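Long-range contacts in paenibacillus xanthan lyase (Paenibacillus, PDB 6F2P), which cleaves the bacterial polysaccharide xanthan as a lyase (EC 4.2.2.12), built on a family 8 polysaccharide lyase framework with additional beta-domains: residues Ala36-Ala41 with Tyr87-Gln92; Asp79-Tyr84 with Val138-Thr143; Val964-Ala969 with Asn1003-Tyr1008. One frame throughout, in Å; residues are numbered along the deposited sequence.

Contact 1. Residues Ala36-Ala41 with Tyr87-Gln92; sequences AITVTA and YGSSLQ
T38 presents two branches to S89 and L91, and one torsion sets both: chi1 of -57° lays OG1 beside the backbone N and sends CG2 anti to it. S89 answers with OG anti to its own N (chi1 177°), so that the two hydroxyls face each other where helix 28-46 meets the loop that joins helix 68-85 to helix 95-111. This is helix-to-loop packing in the N-terminal alpha-helical domain of a family 8 polysaccharide lyase. T38 OG1 and S89 OG lie 2.8 Å apart, close enough for a hydrogen bond, though S89 OG also has A83 O, a weak alternative, within reach. T38 OG1 is also bonded to V34 O one helical turn back, a second partner that helps fix its rotation. The loop is itself ordered by an ST turn, in which S89 OG accepts from L91 N at 3.3 Å, and by a type I turn from S89 to Q92. A water completes the polar side, donating to T38 OG1 and accepting from S90 N. T38 illustrates how one threonine can serve two kinds of neighbour: its CG2 meets L91 CD1 at 3.9 Å, with the S90 hydroxyl at its margin. L91 also touches Q42 and W45 of the same helix. Across the contact, A41 CB lies 4.0 Å from L91 CD1.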
loop_
_atom_site.group_PDB
_atom_site.type_symbol
_atom_site.label_atom_id
_atom_site.label_comp_id
_atom_site.label_asym_id
_atom_site.label_seq_id
_atom_site.Cartn_x
_atom_site.Cartn_y
_atom_site.Cartn_z
ATOM N N ALA A 36 -6.217 45.330 3.059
ATOM C CA ALA A 36 -6.834 44.428 2.088
ATOM C C ALA A 36 -8.321 44.229 2.371
ATOM O O ALA A 36 -9.152 44.260 1.453
ATOM C CB ALA A 36 -6.116 43.100 2.079
ATOM N N ILE A 37 -8.651 44.041 3.644
ATOM C CA ILE A 37 -10.043 43.904 4.070
ATOM C C ILE A 37 -10.856 45.152 3.743
ATOM O O ILE A 37 -11.975 45.063 3.215
ATOM C CB ILE A 37 -10.124 43.610 5.575
ATOM C CG1 ILE A 37 -9.597 42.196 5.857
ATOM C CG2 ILE A 37 -11.537 43.776 6.080
ATOM C CD1 ILE A 37 -9.528 41.840 7.328
ATOM N N THR A 38 -10.281 46.315 4.040
ATOM C CA THR A 38 -10.944 47.594 3.794
ATOM C C THR A 38 -11.205 47.810 2.305
ATOM O O THR A 38 -12.327 48.133 1.894
ATOM C CB THR A 38 -10.102 48.763 4.320
ATOM O OG1 THR A 38 -9.846 48.585 5.724
ATOM C CG2 THR A 38 -10.829 50.079 4.084
ATOM N N VAL A 39 -10.164 47.628 1.498
ATOM C CA VAL A 39 -10.264 47.842 0.061
ATOM C C VAL A 39 -11.330 46.946 -0.570
ATOM O O VAL A 39 -12.165 47.418 -1.355
ATOM C CB VAL A 39 -8.910 47.607 -0.631
ATOM C CG1 VAL A 39 -9.068 47.603 -2.140
ATOM C CG2 VAL A 39 -7.917 48.665 -0.199
ATOM N N THR A 40 -11.307 45.663 -0.212
ATOM C CA THR A 40 -12.273 44.700 -0.731
ATOM C C THR A 40 -13.700 45.123 -0.396
ATOM O O THR A 40 -14.583 45.113 -1.261
ATOM C CB THR A 40 -12.001 43.272 -0.196
ATOM O OG1 THR A 40 -10.808 42.754 -0.792
ATOM C CG2 THR A 40 -13.138 42.346 -0.541
ATOM N N ALA A 41 -13.921 45.511 0.855
ATOM C CA ALA A 41 -15.241 45.968 1.268
ATOM C C ALA A 41 -15.681 47.199 0.481
ATOM O O ALA A 41 -16.818 47.261 0.012
ATOM C CB ALA A 41 -15.267 46.252 2.738
ATOM N N TYR A 87 -11.017 45.954 13.619
ATOM C CA TYR A 87 -10.205 46.914 14.335
ATOM C C TYR A 87 -9.092 47.416 13.441
ATOM O O TYR A 87 -8.291 46.630 12.937
ATOM C CB TYR A 87 -9.587 46.259 15.565
ATOM C CG TYR A 87 -8.686 47.184 16.327
ATOM C CD1 TYR A 87 -9.212 48.215 17.089
ATOM C CD2 TYR A 87 -7.306 47.041 16.278
ATOM C CE1 TYR A 87 -8.392 49.073 17.793
ATOM C CE2 TYR A 87 -6.473 47.897 16.983
ATOM C CZ TYR A 87 -7.026 48.910 17.737
ATOM O OH TYR A 87 -6.213 49.764 18.435
ATOM N N GLY A 88 -9.046 48.730 13.246
ATOM C CA GLY A 88 -7.990 49.351 12.471
ATOM C C GLY A 88 -8.451 49.722 11.079
ATOM O O GLY A 88 -7.770 50.458 10.361
ATOM N N SER A 89 -9.613 49.207 10.692
ATOM C CA SER A 89 -10.152 49.477 9.366
ATOM C C SER A 89 -10.747 50.882 9.307
ATOM O O SER A 89 -11.478 51.294 10.221
ATOM C CB SER A 89 -11.225 48.444 9.009
ATOM O OG SER A 89 -11.797 48.733 7.745
ATOM N N SER A 90 -10.460 51.610 8.230
ATOM C CA SER A 90 -10.986 52.968 8.094
ATOM C C SER A 90 -12.489 52.943 7.889
ATOM O O SER A 90 -13.136 53.982 7.877
ATOM C CB SER A 90 -10.304 53.735 6.953
ATOM O OG SER A 90 -10.838 53.382 5.694
ATOM N N LEU A 91 -13.037 51.745 7.733
ATOM C CA LEU A 91 -14.471 51.565 7.580
ATOM C C LEU A 91 -15.105 51.006 8.842
ATOM O O LEU A 91 -16.299 50.714 8.852
ATOM C CB LEU A 91 -14.765 50.608 6.428
ATOM C CG LEU A 91 -14.636 51.163 5.016
ATOM C CD1 LEU A 91 -14.693 50.020 4.019
ATOM C CD2 LEU A 91 -15.757 52.157 4.764
ATOM N N GLN A 92 -14.321 50.838 9.903
ATOM C CA GLN A 92 -14.880 50.253 11.118
ATOM C C GLN A 92 -15.949 51.154 11.717
ATOM O O GLN A 92 -15.731 52.342 11.916
ATOM C CB GLN A 92 -13.805 49.964 12.161
ATOM C CG GLN A 92 -14.358 49.286 13.419
ATOM C CD GLN A 92 -13.302 49.111 14.499
ATOM O OE1 GLN A 92 -12.280 49.799 14.501
ATOM N NE2 GLN A 92 -13.540 48.181 15.417
HETATM O O HOH W 1 -7.702 50.646 6.892
#

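Contact 2. Residues Asp79-Tyr84 with Val138-Thr143; sequences DMALAY and VALMYT
A81 sits between two side chains of the facing helix: its CB is 4.0 Å from L140 CD1 and 3.9 Å from M141 CG. The pair belongs to helix-helix packing in the N-terminal domain of a family 8 polysaccharide lyase, where helix 68-85 meets the last turns of helix 123-141, and no hydrogen bond crosses between the two segments. The small alanine side chain is consistent with the close approach here, A81 and L140 being the pair whose CA atoms are nearest, 6.6 Å apart. L140 CD1 then passes beyond the methyl and rests on the backbone, 3.7 Å from L82 N.

M141 shows how a flexible side chain can reach two residues a helical turn apart. Bends at chi2 (-69°) and chi3 (-59°) fold it back past A81 so that its sulfur ends beside the Y84 ring, a Met-aromatic contact. The sulfur stands 4.5 Å from the ring centroid and obliquely, 54° off the normal, while the two side chains cross at about a right angle.

Further out, neighbouring helices hold these groups in place. Y84 is packed by L97 and K98 of helix 95-111, and its backbone is hydrogen-bonded to G93, in the loop that leads into that helix. Helix 4-18 supplies L17 against L140 and N18 against L82. The same helix offers K14 NZ to L140 O, a hydrogen bond. Back at the interface, the sulfur favours one side of the tyrosine: M141 SD is 3.5 Å from Y84 CD2, and the terminal M141 CE lies 4.0 Å from Y84 CE2.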
loop_
_atom_site.group_PDB
_atom_site.type_symbol
_atom_site.label_atom_id
_atom_site.label_comp_id
_atom_site.label_asym_id
_atom_site.label_seq_id
_atom_site.Cartn_x
_atom_site.Cartn_y
_atom_site.Cartn_z
ATOM N N ASP A 79 -17.853 40.345 3.279
ATOM C CA ASP A 79 -16.637 41.150 3.150
ATOM C C ASP A 79 -16.854 42.533 3.734
ATOM O O ASP A 79 -15.984 43.057 4.421
ATOM C CB ASP A 79 -16.184 41.264 1.690
ATOM C CG ASP A 79 -15.591 39.970 1.156
ATOM O OD1 ASP A 79 -15.180 39.119 1.975
ATOM O OD2 ASP A 79 -15.525 39.803 -0.081
ATOM N N MET A 80 -18.026 43.106 3.463
ATOM C CA MET A 80 -18.384 44.433 3.960
ATOM C C MET A 80 -18.511 44.409 5.480
ATOM O O MET A 80 -17.947 45.258 6.182
ATOM C CB MET A 80 -19.690 44.912 3.310
ATOM C CG MET A 80 -19.590 45.086 1.804
ATOM S SD MET A 80 -21.190 45.208 0.959
ATOM C CE MET A 80 -21.826 46.741 1.632
ATOM N N ALA A 81 -19.253 43.425 5.976
ATOM C CA ALA A 81 -19.390 43.201 7.412
ATOM C C ALA A 81 -18.025 43.049 8.094
ATOM O O ALA A 81 -17.824 43.526 9.212
ATOM C CB ALA A 81 -20.272 41.980 7.670
ATOM N N LEU A 82 -17.087 42.404 7.408
ATOM C CA LEU A 82 -15.759 42.192 7.954
ATOM C C LEU A 82 -15.046 43.518 8.192
ATOM O O LEU A 82 -14.535 43.766 9.285
ATOM C CB LEU A 82 -14.921 41.297 7.037
ATOM C CG LEU A 82 -13.540 40.866 7.562
ATOM C CD1 LEU A 82 -13.634 40.136 8.900
ATOM C CD2 LEU A 82 -12.802 39.998 6.558
ATOM N N ALA A 83 -15.000 44.368 7.173
ATOM C CA ALA A 83 -14.359 45.672 7.328
ATOM C C ALA A 83 -15.104 46.488 8.376
ATOM O O ALA A 83 -14.493 47.196 9.175
ATOM C CB ALA A 83 -14.305 46.421 6.007
ATOM N N TYR A 84 -16.427 46.373 8.365
ATOM C CA TYR A 84 -17.248 47.083 9.327
ATOM C C TYR A 84 -16.807 46.814 10.761
ATOM O O TYR A 84 -16.854 47.714 11.605
ATOM C CB TYR A 84 -18.722 46.719 9.169
ATOM C CG TYR A 84 -19.576 47.372 10.220
ATOM C CD1 TYR A 84 -19.842 48.734 10.171
ATOM C CD2 TYR A 84 -20.100 46.636 11.277
ATOM C CE1 TYR A 84 -20.619 49.348 11.139
ATOM C CE2 TYR A 84 -20.877 47.241 12.251
ATOM C CZ TYR A 84 -21.130 48.600 12.174
ATOM O OH TYR A 84 -21.897 49.214 13.130
ATOM N N VAL A 138 -23.901 37.277 10.316
ATOM C CA VAL A 138 -24.635 37.400 11.566
ATOM C C VAL A 138 -23.705 37.375 12.780
ATOM O O VAL A 138 -23.947 38.068 13.765
ATOM C CB VAL A 138 -25.708 36.310 11.691
ATOM C CG1 VAL A 138 -26.367 36.353 13.064
ATOM C CG2 VAL A 138 -26.753 36.482 10.589
ATOM N N ALA A 139 -22.632 36.600 12.711
ATOM C CA ALA A 139 -21.693 36.557 13.828
ATOM C C ALA A 139 -21.074 37.934 14.053
ATOM O O ALA A 139 -21.018 38.430 15.180
ATOM C CB ALA A 139 -20.617 35.501 13.593
ATOM N N LEU A 140 -20.633 38.559 12.969
ATOM C CA LEU A 140 -20.005 39.869 13.051
ATOM C C LEU A 140 -20.992 40.965 13.449
ATOM O O LEU A 140 -20.655 41.862 14.216
ATOM C CB LEU A 140 -19.369 40.225 11.706
ATOM C CG LEU A 140 -18.274 39.292 11.197
ATOM C CD1 LEU A 140 -17.858 39.682 9.793
ATOM C CD2 LEU A 140 -17.072 39.310 12.138
ATOM N N MET A 141 -22.209 40.886 12.923
ATOM C CA MET A 141 -23.152 41.992 12.994
ATOM C C MET A 141 -24.179 41.833 14.117
ATOM O O MET A 141 -25.087 42.663 14.269
ATOM C CB MET A 141 -23.879 42.117 11.657
ATOM C CG MET A 141 -22.971 42.363 10.465
ATOM S SD MET A 141 -22.211 43.996 10.489
ATOM C CE MET A 141 -23.685 45.025 10.507
ATOM N N TYR A 142 -24.019 40.770 14.899
ATOM C CA TYR A 142 -24.980 40.358 15.921
ATOM C C TYR A 142 -25.540 41.487 16.797
ATOM O O TYR A 142 -26.757 41.663 16.910
ATOM C CB TYR A 142 -24.330 39.297 16.806
ATOM C CG TYR A 142 -25.311 38.422 17.540
ATOM C CD1 TYR A 142 -25.900 37.336 16.910
ATOM C CD2 TYR A 142 -25.639 38.668 18.866
ATOM C CE1 TYR A 142 -26.800 36.519 17.580
ATOM C CE2 TYR A 142 -26.539 37.856 19.547
ATOM C CZ TYR A 142 -27.118 36.785 18.897
ATOM O OH TYR A 142 -28.010 35.974 19.567
ATOM N N THR A 143 -24.642 42.244 17.415
ATOM C CA THR A 143 -25.029 43.318 18.321
ATOM C C THR A 143 -25.740 44.485 17.619
ATOM O O THR A 143 -26.344 45.342 18.276
ATOM C CB THR A 143 -23.800 43.865 19.049
ATOM O OG1 THR A 143 -22.860 44.348 18.083
ATOM C CG2 THR A 143 -23.148 42.773 19.862
#

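Contact 3. Residues Val964-Ala969 with Asn1003-Tyr1008; sequences VYMMWA and NLLGTY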
loop_
_atom_site.group_PDB
_atom_site.type_symbol
_atom_site.label_atom_id
_atom_site.label_comp_id
_atom_site.label_asym_id
_atom_site.label_seq_id
_atom_site.Cartn_x
_atom_site.Cartn_y
_atom_site.Cartn_z
ATOM N N VAL A 964 8.300 -55.330 5.871
ATOM C CA VAL A 964 9.626 -55.607 5.326
ATOM C C VAL A 964 9.581 -56.727 4.278
ATOM O O VAL A 964 9.306 -57.884 4.606
ATOM C CB VAL A 964 10.624 -55.960 6.455
ATOM C CG1 VAL A 964 11.967 -56.366 5.885
ATOM C CG2 VAL A 964 10.779 -54.789 7.414
ATOM N N TYR A 965 9.830 -56.373 3.015
ATOM C CA TYR A 965 9.865 -57.354 1.926
ATOM C C TYR A 965 11.285 -57.655 1.469
ATOM O O TYR A 965 12.195 -56.856 1.670
ATOM C CB TYR A 965 9.064 -56.873 0.721
ATOM C CG TYR A 965 7.593 -56.688 0.976
ATOM C CD1 TYR A 965 7.115 -55.524 1.561
ATOM C CD2 TYR A 965 6.678 -57.667 0.616
ATOM C CE1 TYR A 965 5.771 -55.345 1.795
ATOM C CE2 TYR A 965 5.326 -57.494 0.845
ATOM C CZ TYR A 965 4.879 -56.327 1.434
ATOM O OH TYR A 965 3.538 -56.132 1.666
ATOM N N MET A 966 11.465 -58.816 0.846
ATOM C CA MET A 966 12.744 -59.166 0.236
ATOM C C MET A 966 12.555 -59.984 -1.045
ATOM O O MET A 966 11.659 -60.829 -1.143
ATOM C CB MET A 966 13.641 -59.909 1.222
ATOM C CG MET A 966 14.985 -60.306 0.631
ATOM S SD MET A 966 16.039 -61.262 1.736
ATOM C CE MET A 966 16.516 -60.024 2.943
ATOM N N MET A 967 13.396 -59.707 -2.032
ATOM C CA MET A 967 13.382 -60.443 -3.282
ATOM C C MET A 967 14.735 -61.111 -3.458
ATOM O O MET A 967 15.742 -60.619 -2.943
ATOM C CB MET A 967 13.115 -59.485 -4.438
ATOM C CG MET A 967 13.028 -60.138 -5.803
ATOM S SD MET A 967 12.550 -58.926 -7.037
ATOM C CE MET A 967 10.929 -58.466 -6.429
ATOM N N TRP A 968 14.758 -62.234 -4.168
ATOM C CA TRP A 968 16.006 -62.938 -4.440
ATOM C C TRP A 968 15.903 -63.799 -5.699
ATOM O O TRP A 968 14.819 -63.965 -6.268
ATOM C CB TRP A 968 16.415 -63.795 -3.235
ATOM C CG TRP A 968 15.340 -64.742 -2.778
ATOM C CD1 TRP A 968 14.866 -65.834 -3.449
ATOM C CD2 TRP A 968 14.609 -64.682 -1.547
ATOM N NE1 TRP A 968 13.885 -66.456 -2.716
ATOM C CE2 TRP A 968 13.707 -65.769 -1.543
ATOM C CE3 TRP A 968 14.627 -63.815 -0.448
ATOM C CZ2 TRP A 968 12.833 -66.013 -0.483
ATOM C CZ3 TRP A 968 13.756 -64.057 0.604
ATOM C CH2 TRP A 968 12.873 -65.149 0.578
ATOM N N ALA A 969 17.042 -64.350 -6.115
ATOM C CA ALA A 969 17.113 -65.242 -7.271
ATOM C C ALA A 969 16.994 -66.725 -6.890
ATOM O O ALA A 969 17.932 -67.315 -6.351
ATOM C CB ALA A 969 18.393 -64.986 -8.052
ATOM N N ASN A 1003 8.924 -60.829 -1.026
ATOM C CA ASN A 1003 8.532 -61.746 0.030
ATOM C C ASN A 1003 8.420 -61.028 1.359
ATOM O O ASN A 1003 9.385 -60.429 1.834
ATOM C CB ASN A 1003 9.524 -62.912 0.121
ATOM C CG ASN A 1003 9.404 -63.863 -1.052
ATOM O OD1 ASN A 1003 8.313 -64.351 -1.356
ATOM N ND2 ASN A 1003 10.517 -64.111 -1.737
ATOM N N LEU A 1004 7.237 -61.082 1.956
ATOM C CA LEU A 1004 7.022 -60.420 3.232
ATOM C C LEU A 1004 7.745 -61.153 4.363
ATOM O O LEU A 1004 7.414 -62.294 4.680
ATOM C CB LEU A 1004 5.528 -60.320 3.524
ATOM C CG LEU A 1004 5.159 -59.502 4.754
ATOM C CD1 LEU A 1004 5.849 -58.152 4.684
ATOM C CD2 LEU A 1004 3.653 -59.331 4.841
ATOM N N LEU A 1005 8.732 -60.490 4.962
ATOM C CA LEU A 1005 9.491 -61.057 6.078
ATOM C C LEU A 1005 8.806 -60.789 7.409
ATOM O O LEU A 1005 8.728 -61.668 8.264
ATOM C CB LEU A 1005 10.910 -60.484 6.129
ATOM C CG LEU A 1005 11.743 -60.571 4.850
ATOM C CD1 LEU A 1005 13.193 -60.250 5.140
ATOM C CD2 LEU A 1005 11.609 -61.943 4.214
ATOM N N GLY A 1006 8.319 -59.564 7.582
ATOM C CA GLY A 1006 7.646 -59.185 8.808
ATOM C C GLY A 1006 7.188 -57.743 8.807
ATOM O O GLY A 1006 7.357 -57.023 7.821
ATOM N N THR A 1007 6.600 -57.319 9.918
ATOM C CA THR A 1007 6.114 -55.956 10.050
ATOM C C THR A 1007 6.561 -55.404 11.405
ATOM O O THR A 1007 6.253 -55.975 12.448
ATOM C CB THR A 1007 4.586 -55.910 9.888
ATOM O OG1 THR A 1007 4.218 -56.597 8.686
ATOM C CG2 THR A 1007 4.088 -54.484 9.799
ATOM N N TYR A 1008 7.314 -54.306 11.384
ATOM C CA TYR A 1008 7.975 -53.799 12.587
ATOM C C TYR A 1008 7.906 -52.282 12.683
ATOM O O TYR A 1008 7.594 -51.603 11.705
ATOM C CB TYR A 1008 9.444 -54.246 12.614
ATOM C CG TYR A 1008 9.625 -55.732 12.400
ATOM C CD1 TYR A 1008 9.639 -56.610 13.477
ATOM C CD2 TYR A 1008 9.769 -56.261 11.118
ATOM C CE1 TYR A 1008 9.791 -57.970 13.288
ATOM C CE2 TYR A 1008 9.922 -57.624 10.919
ATOM C CZ TYR A 1008 9.932 -58.474 12.008
ATOM O OH TYR A 1008 10.079 -59.831 11.823
#
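Y965 faces L1004 across two antiparallel strands, 960-967 and 1003-1010, in a beta-sandwich of the golvesin C-terminal type, whose clan includes galactose-binding-like domains. The tyrosine can be followed outward. CB passes 3.7 Å from N1003 O, and chi1 of -63° then puts the ring beside the backbone N and over the neighbouring strand, where CD2 meets L1004 N and CE2 meets L1004 CB. Over the ring centre stands L1004 CD1, 3.9 Å from the centroid and only 11° off the normal, a CH-pi contact. At the tip, Y965 OH hydrogen-bonds to Q963 OE1.

The strands themselves are paired by four backbone bonds, two of them between M966 and N1003. At V964 the register slips by one: L1005 N donates to V964 O and V964 N donates to G1006 O, each at 2.7 Å, so two residues face one. This is a classic beta bulge, and L1005, one of its two residues, packs its CD1 against M966 CB at 4.0 Å.

W968, just past the strand, shows an amide lying over an indole. N1003 ND2 stands 3.2 Å above the ring plane, displaced toward its rim, with ring and amide planes 33° apart. Both groups are also tied to the loop ahead of strand 1003-1010: W968 NE1 bonds G997 O, and N1003 ND2 bonds N998 O. With an alanine at W968, G997 O would probably lose this partner and the N1003 amide the flat surface beneath it, leaving a gap against V993 and V1030. The nearest ring atom to the amide is W968 CZ2, 3.2 Å from N1003 ND2.

In the fold
Contacts 1 and 2 are neighbours in the N-terminal alpha-helical domain, their centres 12 Å apart, with helix 68-85 lying between helix 28-46 on one flank and helix 123-141 on the other. They touch directly where A41 CB meets A83 CB at 3.4 Å, and along the chain their segments alternate, so the two contacts cross at helix 68-85 and the loop after it. Contact 3 comes later, near the C-terminus, in a strand pair of the golvesin-type domain on the opposite side of the chain's centre. Its centre is about 110 Å from that of contact 1 and 106 Å from that of contact 2. The chain thus combines separately packed helical and beta modules in one elongated enzyme.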